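Local atomic coordinates of processed glycerol phosphate lipoteichoic acid synthase 2 (Bacillus subtilis, PDB entry 2W8D), a protein that belongs to the sulfatase family of the alkaline phosphatase clan and carries a magnesium ion in a mixed alpha/beta fold. Residues Ser94-Ala99 with Glu390-Ile395; Asp327-Gly332 with Asp399-Tyr404. One frame throughout, in Å; residues are numbered along the deposited sequence.

Contact 1: residues Ser94-Ala99 with Glu390-Ile395. With PEG (di(hydroxyethyl)ether), chain E.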
ATOM      1  N   SER A  94       9.683  -0.264  -4.017  1.00 16.59           N
ATOM      2  CA  SER A  94      10.364  -0.372  -2.722  1.00 16.32           C
ATOM      3  C   SER A  94      11.380   0.758  -2.585  1.00 16.07           C
ATOM      4  O   SER A  94      12.530   0.575  -2.180  1.00 16.32           O
ATOM      5  CB  SER A  94      10.986  -1.760  -2.527  1.00 15.60           C
ATOM      6  OG  SER A  94      11.333  -1.962  -1.173  1.00 17.31           O
ATOM      7  N   LEU A  95      10.932   1.933  -2.993  1.00 16.66           N
ATOM      8  CA  LEU A  95      11.676   3.172  -2.857  1.00 16.66           C
ATOM      9  C   LEU A  95      10.740   4.249  -2.333  1.00 16.51           C
ATOM     10  O   LEU A  95       9.574   4.314  -2.702  1.00 16.08           O
ATOM     11  CB  LEU A  95      12.265   3.614  -4.192  1.00 17.01           C
ATOM     12  CG  LEU A  95      13.360   2.784  -4.853  1.00 18.81           C
ATOM     13  CD1 LEU A  95      13.646   3.386  -6.244  1.00 15.91           C
ATOM     14  CD2 LEU A  95      14.605   2.755  -3.944  1.00 18.69           C
ATOM     15  N   TYR A  96      11.259   5.093  -1.457  1.00 16.92           N
ATOM     16  CA  TYR A  96      10.469   6.171  -0.876  1.00 16.69           C
ATOM     17  C   TYR A  96      10.094   7.255  -1.900  1.00 17.29           C
ATOM     18  O   TYR A  96      10.854   7.557  -2.824  1.00 16.16           O
ATOM     19  CB  TYR A  96      11.223   6.802   0.306  1.00 16.24           C
ATOM     20  CG  TYR A  96      11.309   5.868   1.461  1.00 15.07           C
ATOM     21  CD1 TYR A  96      10.313   5.856   2.442  1.00 17.32           C
ATOM     22  CD2 TYR A  96      12.360   4.966   1.563  1.00 12.57           C
ATOM     23  CE1 TYR A  96      10.373   4.958   3.514  1.00 18.24           C
ATOM     24  CE2 TYR A  96      12.428   4.073   2.593  1.00 13.77           C
ATOM     25  CZ  TYR A  96      11.456   4.068   3.576  1.00 16.83           C
ATOM     26  OH  TYR A  96      11.551   3.169   4.611  1.00 17.28           O
ATOM     27  N   PRO A  97       8.903   7.840  -1.724  1.00 17.83           N
ATOM     28  CA  PRO A  97       8.428   8.963  -2.524  1.00 17.96           C
ATOM     29  C   PRO A  97       9.204  10.222  -2.149  1.00 18.24           C
ATOM     30  O   PRO A  97      10.106  10.169  -1.306  1.00 18.36           O
ATOM     31  CB  PRO A  97       6.983   9.104  -2.061  1.00 18.13           C
ATOM     32  CG  PRO A  97       7.055   8.692  -0.604  1.00 18.31           C
ATOM     33  CD  PRO A  97       7.973   7.503  -0.624  1.00 17.31           C
ATOM     34  N   LEU A  98       8.884  11.345  -2.774  1.00 18.95           N
ATOM     35  CA  LEU A  98       9.632  12.588  -2.480  1.00 19.11           C
ATOM     36  C   LEU A  98       9.223  13.150  -1.108  1.00 18.37           C
ATOM     37  O   LEU A  98       8.094  12.947  -0.671  1.00 18.28           O
ATOM     38  CB  LEU A  98       9.388  13.637  -3.566  1.00 19.06           C
ATOM     39  CG  LEU A  98       9.771  13.354  -5.021  1.00 18.66           C
ATOM     40  CD1 LEU A  98       9.311  14.489  -5.906  1.00 15.51           C
ATOM     41  CD2 LEU A  98      11.281  13.289  -5.098  1.00 19.06           C
ATOM     42  N   ALA A  99      10.144  13.834  -0.452  1.00 18.18           N
ATOM     43  CA  ALA A  99       9.877  14.520   0.787  1.00 19.91           C
ATOM     44  C   ALA A  99       8.853  15.657   0.646  1.00 20.61           C
ATOM     45  O   ALA A  99       8.123  15.910   1.611  1.00 21.70           O
ATOM     46  CB  ALA A  99      11.212  15.068   1.432  1.00 19.40           C
ATOM     47  N   GLU A 390      18.133   8.151   3.225  1.00 15.89           N
ATOM     48  CA  GLU A 390      19.198   8.741   2.413  1.00 16.48           C
ATOM     49  C   GLU A 390      19.533   7.880   1.169  1.00 16.16           C
ATOM     50  O   GLU A 390      19.683   8.409   0.065  1.00 15.87           O
ATOM     51  CB  GLU A 390      20.424   8.969   3.296  1.00 16.45           C
ATOM     52  CG  GLU A 390      21.651   9.551   2.634  1.00 18.99           C
ATOM     53  CD  GLU A 390      22.935   9.372   3.488  1.00 23.63           C
ATOM     54  OE1 GLU A 390      22.892   8.668   4.530  1.00 24.71           O
ATOM     55  OE2 GLU A 390      23.994   9.934   3.109  1.00 24.85           O
HETATM   56  N   MSE A 391      19.621   6.566   1.350  1.00 16.18           N
HETATM   57  CA  MSE A 391      19.973   5.667   0.249  1.00 17.07           C
HETATM   58  C   MSE A 391      18.910   5.698  -0.828  1.00 16.73           C
HETATM   59  O   MSE A 391      19.218   5.837  -2.006  1.00 16.98           O
HETATM   60  CB  MSE A 391      20.231   4.244   0.735  1.00 17.04           C
HETATM   61  CG  MSE A 391      21.442   4.119   1.663  1.00 22.58           C
HETATM   62 SE   MSE A 391      23.158   4.753   0.902  1.00 37.37          SE
HETATM   63  CE  MSE A 391      23.351   6.445   1.847  1.00 35.14           C
ATOM     64  N   SER A 392      17.655   5.625  -0.412  1.00 16.45           N
ATOM     65  CA  SER A 392      16.557   5.771  -1.331  1.00 16.25           C
ATOM     66  C   SER A 392      16.614   7.129  -2.073  1.00 15.85           C
ATOM     67  O   SER A 392      16.513   7.156  -3.314  1.00 15.69           O
ATOM     68  CB  SER A 392      15.218   5.543  -0.619  1.00 15.78           C
ATOM     69  OG  SER A 392      14.127   5.641  -1.524  1.00 16.33           O
ATOM     70  N   ASP A 393      16.766   8.232  -1.332  1.00 15.22           N
ATOM     71  CA  ASP A 393      16.859   9.585  -1.946  1.00 15.27           C
ATOM     72  C   ASP A 393      18.001   9.714  -2.948  1.00 15.55           C
ATOM     73  O   ASP A 393      17.828  10.353  -3.989  1.00 16.11           O
ATOM     74  CB  ASP A 393      16.888  10.731  -0.919  1.00 14.86           C
ATOM     75  CG  ASP A 393      15.516  10.935  -0.219  1.00 17.06           C
ATOM     76  OD1 ASP A 393      14.472  10.579  -0.817  1.00 17.21           O
ATOM     77  OD2 ASP A 393      15.477  11.443   0.927  1.00 19.67           O
ATOM     78  N   LYS A 394      19.140   9.077  -2.692  1.00 15.26           N
ATOM     79  CA  LYS A 394      20.219   9.105  -3.702  1.00 15.68           C
ATOM     80  C   LYS A 394      19.776   8.477  -5.013  1.00 15.10           C
ATOM     81  O   LYS A 394      20.095   8.989  -6.089  1.00 14.94           O
ATOM     82  CB  LYS A 394      21.494   8.432  -3.198  1.00 15.19           C
ATOM     83  CG  LYS A 394      22.301   9.340  -2.304  1.00 17.97           C
ATOM     84  CD  LYS A 394      23.327   8.584  -1.460  1.00 20.40           C
ATOM     85  CE  LYS A 394      24.337   9.552  -0.926  1.00 21.91           C
ATOM     86  NZ  LYS A 394      24.360   9.497   0.555  1.00 23.54           N
ATOM     87  N   ILE A 395      19.027   7.384  -4.913  1.00 14.90           N
ATOM     88  CA  ILE A 395      18.555   6.682  -6.100  1.00 15.06           C
ATOM     89  C   ILE A 395      17.599   7.559  -6.913  1.00 15.40           C
ATOM     90  O   ILE A 395      17.763   7.714  -8.133  1.00 15.11           O
ATOM     91  CB  ILE A 395      17.925   5.313  -5.746  1.00 14.94           C
ATOM     92  CG1 ILE A 395      19.035   4.294  -5.431  1.00 14.75           C
ATOM     93  CG2 ILE A 395      17.058   4.775  -6.887  1.00 13.21           C
ATOM     94  CD1 ILE A 395      18.498   3.026  -4.652  1.00 13.95           C
TER
HETATM   95  C1  PEG E1638      13.648  13.266  -3.147  1.00 56.72           C
HETATM   96  O1  PEG E1638      13.879  11.869  -3.337  1.00 53.87           O
HETATM   97  C2  PEG E1638      13.304  13.573  -1.690  1.00 56.96           C
HETATM   98  O2  PEG E1638      12.631  14.821  -1.476  1.00 58.39           O
HETATM   99  C3  PEG E1638      12.937  15.958  -2.328  1.00 58.09           C
HETATM  100  C4  PEG E1638      11.828  17.014  -2.196  1.00 56.32           C
HETATM  101  O4  PEG E1638      11.426  17.512  -3.488  1.00 58.76           O
HETATM  102  O   HOH W   1      13.265   8.504  -2.002  1.00 13.72           O
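Ser392 and Leu95 bury the most surface where the loop after helix 86-93 packs against helix 380-397, a loop-on-helix contact within a sulfatase-family alpha/beta protein. The serine hydroxyl is turned to the loop because OG stands anti to the backbone N (chi1 -178°). There it accepts the N-H of Tyr96, with 2.9 Å from Tyr96 N to Ser392 OG and an angle of 145° at the hydrogen, a moderately bent bond. An ordered water serves the carbonyl of Tyr96: it donates to Tyr96 O at 2.7 Å and to Asp393 OD1 at the same distance, and it also lies in hydrogen-bonding contact with Ser392 OG. Both main-chain polar atoms of Tyr96 are therefore engaged at this interface. Its ring presents an edge to the helix, with CD2 3.6 Å from Ser392 OG and the oxygen close to the ring plane, while the phenol end bonds to Glu388. Asp393 has a second tie, a salt bridge to Arg347, which also donates to Pro97 O. A di(hydroxyethyl)ether, probably from the crystallisation liquor, extends the polar edge: Ala99 N donates to its O2 at 2.9 Å and 153°. On the other side of the serine the contact becomes apolar. Leu95 lies roughly perpendicular to Ile395, and its methyls touch different branches: Leu95 CD1 lies 3.7 Å from Ile395 CG2, and Leu95 CD2 lies 4.0 Å from Ile395 CD1.

Contact 2: residues Asp327-Gly332 with Asp399-Tyr404; sequences DYLMSG and DLLRFY
Leu401 and Tyr404 carry this contact from the side of 399-404, meeting Leu329 and Asp327 of the loop after helix 313-320. The turn that spaces them starts at Asp399, whose positive phi makes it the C-prime residue of a Schellman motif closing helix 380-397; Leu400 N returns to Ile395 O. Leu400 itself accepts the N-H of Phe403 on its carbonyl, Phe403 N to Leu400 O being 2.9 Å. Leu401 then reaches across with one methyl, CD2, which lies 4.1 Å from Leu329 CD1, and the two side chains run antiparallel where they pass. Arg402 folds back on its own turn: NE donates in a nearly straight line to a lone pair of Asp399 O at 2.9 Å, and Phe403 CZ sits 3.8 Å above the centre of the guanidinium face. Tyr404 makes the largest contribution. With CG anti to the backbone N (chi1 -172°), its ring is directed at the opposing loop, passing the side chain of Leu329 on the way to Asp327. Leu329 CG rests 4.0 Å from the ring centroid, 14° off the normal, a CH-pi contact over the face. Beyond the ring, Tyr404 OH comes within 2.5 Å of Asp327 O and 2.7 Å of Asp327 OD1, two acceptors within reach of the one hydroxyl proton. The carbonyl oxygen lies in the ring plane at its edge, whereas the carboxylate plane is turned 88° from the ring. Helix 6-17 also borders the contact, with Met14 against Leu329 and Glu11 and Lys15 against Tyr404. Geometrically this is a Schellman helix terminus continued by a short 3-10 turn, packed on a loop whose Leu329 centres an inverse gamma turn.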
ATOM      1  N   ASP A 327      19.539  -8.895  -5.743  1.00 26.68           N
ATOM      2  CA  ASP A 327      20.223  -8.114  -6.772  1.00 26.31           C
ATOM      3  C   ASP A 327      19.543  -6.776  -7.121  1.00 25.44           C
ATOM      4  O   ASP A 327      20.064  -6.008  -7.924  1.00 25.47           O
ATOM      5  CB  ASP A 327      20.488  -8.954  -8.025  1.00 26.83           C
ATOM      6  CG  ASP A 327      21.813  -8.590  -8.697  1.00 28.45           C
ATOM      7  OD1 ASP A 327      22.546  -7.728  -8.157  1.00 30.80           O
ATOM      8  OD2 ASP A 327      22.137  -9.161  -9.762  1.00 30.24           O
ATOM      9  N   TYR A 328      18.406  -6.482  -6.495  1.00 24.27           N
ATOM     10  CA  TYR A 328      17.705  -5.208  -6.721  1.00 23.07           C
ATOM     11  C   TYR A 328      17.965  -4.171  -5.655  1.00 22.36           C
ATOM     12  O   TYR A 328      18.128  -4.494  -4.482  1.00 22.04           O
ATOM     13  CB  TYR A 328      16.203  -5.435  -6.825  1.00 22.58           C
ATOM     14  CG  TYR A 328      15.871  -6.391  -7.919  1.00 24.04           C
ATOM     15  CD1 TYR A 328      15.936  -5.991  -9.254  1.00 23.43           C
ATOM     16  CD2 TYR A 328      15.522  -7.711  -7.635  1.00 24.75           C
ATOM     17  CE1 TYR A 328      15.635  -6.859 -10.272  1.00 25.53           C
ATOM     18  CE2 TYR A 328      15.230  -8.600  -8.664  1.00 26.97           C
ATOM     19  CZ  TYR A 328      15.292  -8.158  -9.981  1.00 27.54           C
ATOM     20  OH  TYR A 328      15.009  -9.019 -11.016  1.00 32.32           O
ATOM     21  N   LEU A 329      17.940  -2.910  -6.063  1.00 21.82           N
ATOM     22  CA  LEU A 329      18.131  -1.820  -5.134  1.00 21.21           C
ATOM     23  C   LEU A 329      16.770  -1.382  -4.606  1.00 21.49           C
ATOM     24  O   LEU A 329      16.109  -0.518  -5.186  1.00 22.23           O
ATOM     25  CB  LEU A 329      18.890  -0.679  -5.807  1.00 21.17           C
ATOM     26  CG  LEU A 329      20.305  -1.004  -6.308  1.00 20.07           C
ATOM     27  CD1 LEU A 329      21.015   0.276  -6.621  1.00 19.96           C
ATOM     28  CD2 LEU A 329      21.121  -1.807  -5.288  1.00 18.69           C
HETATM   29  N   MSE A 330      16.367  -2.018  -3.507  1.00 21.04           N
HETATM   30  CA  MSE A 330      15.079  -1.844  -2.885  1.00 20.54           C
HETATM   31  C   MSE A 330      15.309  -1.464  -1.431  1.00 19.94           C
HETATM   32  O   MSE A 330      16.173  -2.019  -0.773  1.00 19.26           O
HETATM   33  CB  MSE A 330      14.276  -3.133  -2.974  1.00 20.78           C
HETATM   34  CG  MSE A 330      13.684  -3.383  -4.351  1.00 23.41           C
HETATM   35 SE   MSE A 330      12.618  -5.025  -4.454  1.00 30.78          SE
HETATM   36  CE  MSE A 330      11.797  -4.672  -6.195  1.00 31.44           C
ATOM     37  N   SER A 331      14.516  -0.518  -0.937  1.00 19.16           N
ATOM     38  CA  SER A 331      14.668  -0.013   0.415  1.00 19.17           C
ATOM     39  C   SER A 331      14.043  -0.913   1.465  1.00 18.38           C
ATOM     40  O   SER A 331      14.480  -0.917   2.619  1.00 18.35           O
ATOM     41  CB  SER A 331      14.046   1.385   0.515  1.00 19.05           C
ATOM     42  OG  SER A 331      14.897   2.329  -0.123  1.00 21.09           O
ATOM     43  N   GLY A 332      13.021  -1.670   1.069  1.00 17.80           N
ATOM     44  CA  GLY A 332      12.217  -2.443   2.025  1.00 17.74           C
ATOM     45  C   GLY A 332      12.749  -3.812   2.411  1.00 17.58           C
ATOM     46  O   GLY A 332      13.675  -4.345   1.816  1.00 17.05           O
ATOM     47  N   ASP A 399      18.654   9.618 -10.178  1.00 16.70           N
ATOM     48  CA  ASP A 399      18.178   8.694 -11.214  1.00 16.30           C
ATOM     49  C   ASP A 399      19.243   7.591 -11.468  1.00 16.12           C
ATOM     50  O   ASP A 399      19.728   7.396 -12.590  1.00 16.74           O
ATOM     51  CB  ASP A 399      17.795   9.473 -12.491  1.00 15.63           C
ATOM     52  CG  ASP A 399      17.110   8.603 -13.535  1.00 16.96           C
ATOM     53  OD1 ASP A 399      16.540   7.557 -13.155  1.00 20.02           O
ATOM     54  OD2 ASP A 399      17.141   8.948 -14.741  1.00 19.31           O
ATOM     55  N   LEU A 400      19.581   6.872 -10.403  1.00 15.94           N
ATOM     56  CA  LEU A 400      20.787   6.029 -10.358  1.00 16.00           C
ATOM     57  C   LEU A 400      20.621   4.703 -11.069  1.00 15.64           C
ATOM     58  O   LEU A 400      21.608   4.088 -11.493  1.00 15.56           O
ATOM     59  CB  LEU A 400      21.232   5.778  -8.903  1.00 15.80           C
ATOM     60  CG  LEU A 400      21.848   6.955  -8.153  1.00 15.82           C
ATOM     61  CD1 LEU A 400      22.381   6.496  -6.809  1.00 14.88           C
ATOM     62  CD2 LEU A 400      22.967   7.635  -8.978  1.00 15.82           C
ATOM     63  N   LEU A 401      19.375   4.263 -11.183  1.00 15.14           N
ATOM     64  CA  LEU A 401      19.055   3.031 -11.894  1.00 15.05           C
ATOM     65  C   LEU A 401      19.416   3.036 -13.407  1.00 15.52           C
ATOM     66  O   LEU A 401      19.462   1.973 -14.020  1.00 16.55           O
ATOM     67  CB  LEU A 401      17.609   2.582 -11.595  1.00 13.69           C
ATOM     68  CG  LEU A 401      17.324   2.294 -10.102  1.00 13.66           C
ATOM     69  CD1 LEU A 401      15.841   1.962  -9.806  1.00 13.08           C
ATOM     70  CD2 LEU A 401      18.212   1.205  -9.521  1.00  9.35           C
ATOM     71  N   ARG A 402      19.705   4.197 -14.001  1.00 15.42           N
ATOM     72  CA  ARG A 402      20.349   4.230 -15.334  1.00 16.23           C
ATOM     73  C   ARG A 402      21.693   3.479 -15.346  1.00 16.79           C
ATOM     74  O   ARG A 402      22.169   3.049 -16.402  1.00 16.64           O
ATOM     75  CB  ARG A 402      20.612   5.670 -15.817  1.00 15.46           C
ATOM     76  CG  ARG A 402      19.370   6.523 -16.026  1.00 15.85           C
ATOM     77  CD  ARG A 402      19.759   7.929 -16.319  1.00 15.06           C
ATOM     78  NE  ARG A 402      20.226   8.633 -15.121  1.00 17.45           N
ATOM     79  CZ  ARG A 402      20.940   9.762 -15.133  1.00 16.09           C
ATOM     80  NH1 ARG A 402      21.311  10.293 -16.290  1.00 13.71           N
ATOM     81  NH2 ARG A 402      21.316  10.338 -13.987  1.00 13.21           N
ATOM     82  N   PHE A 403      22.313   3.359 -14.177  1.00 17.34           N
ATOM     83  CA  PHE A 403      23.669   2.826 -14.066  1.00 18.20           C
ATOM     84  C   PHE A 403      23.730   1.494 -13.312  1.00 19.27           C
ATOM     85  O   PHE A 403      24.800   1.067 -12.921  1.00 19.55           O
ATOM     86  CB  PHE A 403      24.572   3.862 -13.376  1.00 17.86           C
ATOM     87  CG  PHE A 403      24.443   5.263 -13.949  1.00 17.66           C
ATOM     88  CD1 PHE A 403      24.825   5.535 -15.269  1.00 14.16           C
ATOM     89  CD2 PHE A 403      23.930   6.304 -13.169  1.00 15.95           C
ATOM     90  CE1 PHE A 403      24.686   6.796 -15.789  1.00 14.02           C
ATOM     91  CE2 PHE A 403      23.798   7.581 -13.691  1.00 14.26           C
ATOM     92  CZ  PHE A 403      24.170   7.826 -14.994  1.00 14.15           C
ATOM     93  N   TYR A 404      22.580   0.851 -13.095  1.00 20.46           N
ATOM     94  CA  TYR A 404      22.538  -0.432 -12.413  1.00 20.99           C
ATOM     95  C   TYR A 404      21.797  -1.482 -13.225  1.00 21.78           C
ATOM     96  O   TYR A 404      20.638  -1.273 -13.584  1.00 22.19           O
ATOM     97  CB  TYR A 404      21.847  -0.290 -11.065  1.00 21.03           C
ATOM     98  CG  TYR A 404      21.962  -1.533 -10.250  1.00 20.60           C
ATOM     99  CD1 TYR A 404      20.865  -2.370 -10.056  1.00 21.34           C
ATOM    100  CD2 TYR A 404      23.188  -1.904  -9.706  1.00 20.91           C
ATOM    101  CE1 TYR A 404      20.981  -3.530  -9.301  1.00 22.27           C
ATOM    102  CE2 TYR A 404      23.327  -3.063  -8.960  1.00 20.81           C
ATOM    103  CZ  TYR A 404      22.229  -3.880  -8.760  1.00 21.79           C
ATOM    104  OH  TYR A 404      22.386  -5.032  -8.010  1.00 20.76           O
TER

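In the fold
Contacts 1 and 2 have centres 10 Å apart, on the same side of the chain's centre. Their segments alternate along the sequence: 94-99, 327-332, 390-395, then 399-404. Helix 380-397 links them, supplying one face to contact 1 and leading through its C-terminus into contact 2; Ile395 touches Leu95, Leu329 and Leu401. The two loops are also joined directly, Ser94 O lying 2.6 Å from Ser331 N and Ser94 OG 2.8 Å from Gly332 N, both probable hydrogen bonds. Together the contacts join loops 94-99 and 327-332, helix 6-17 and helix 380-397 in one packed region, at a distance from the metal site: the Pro97 side chain is about 13 Å from the magnesium ion.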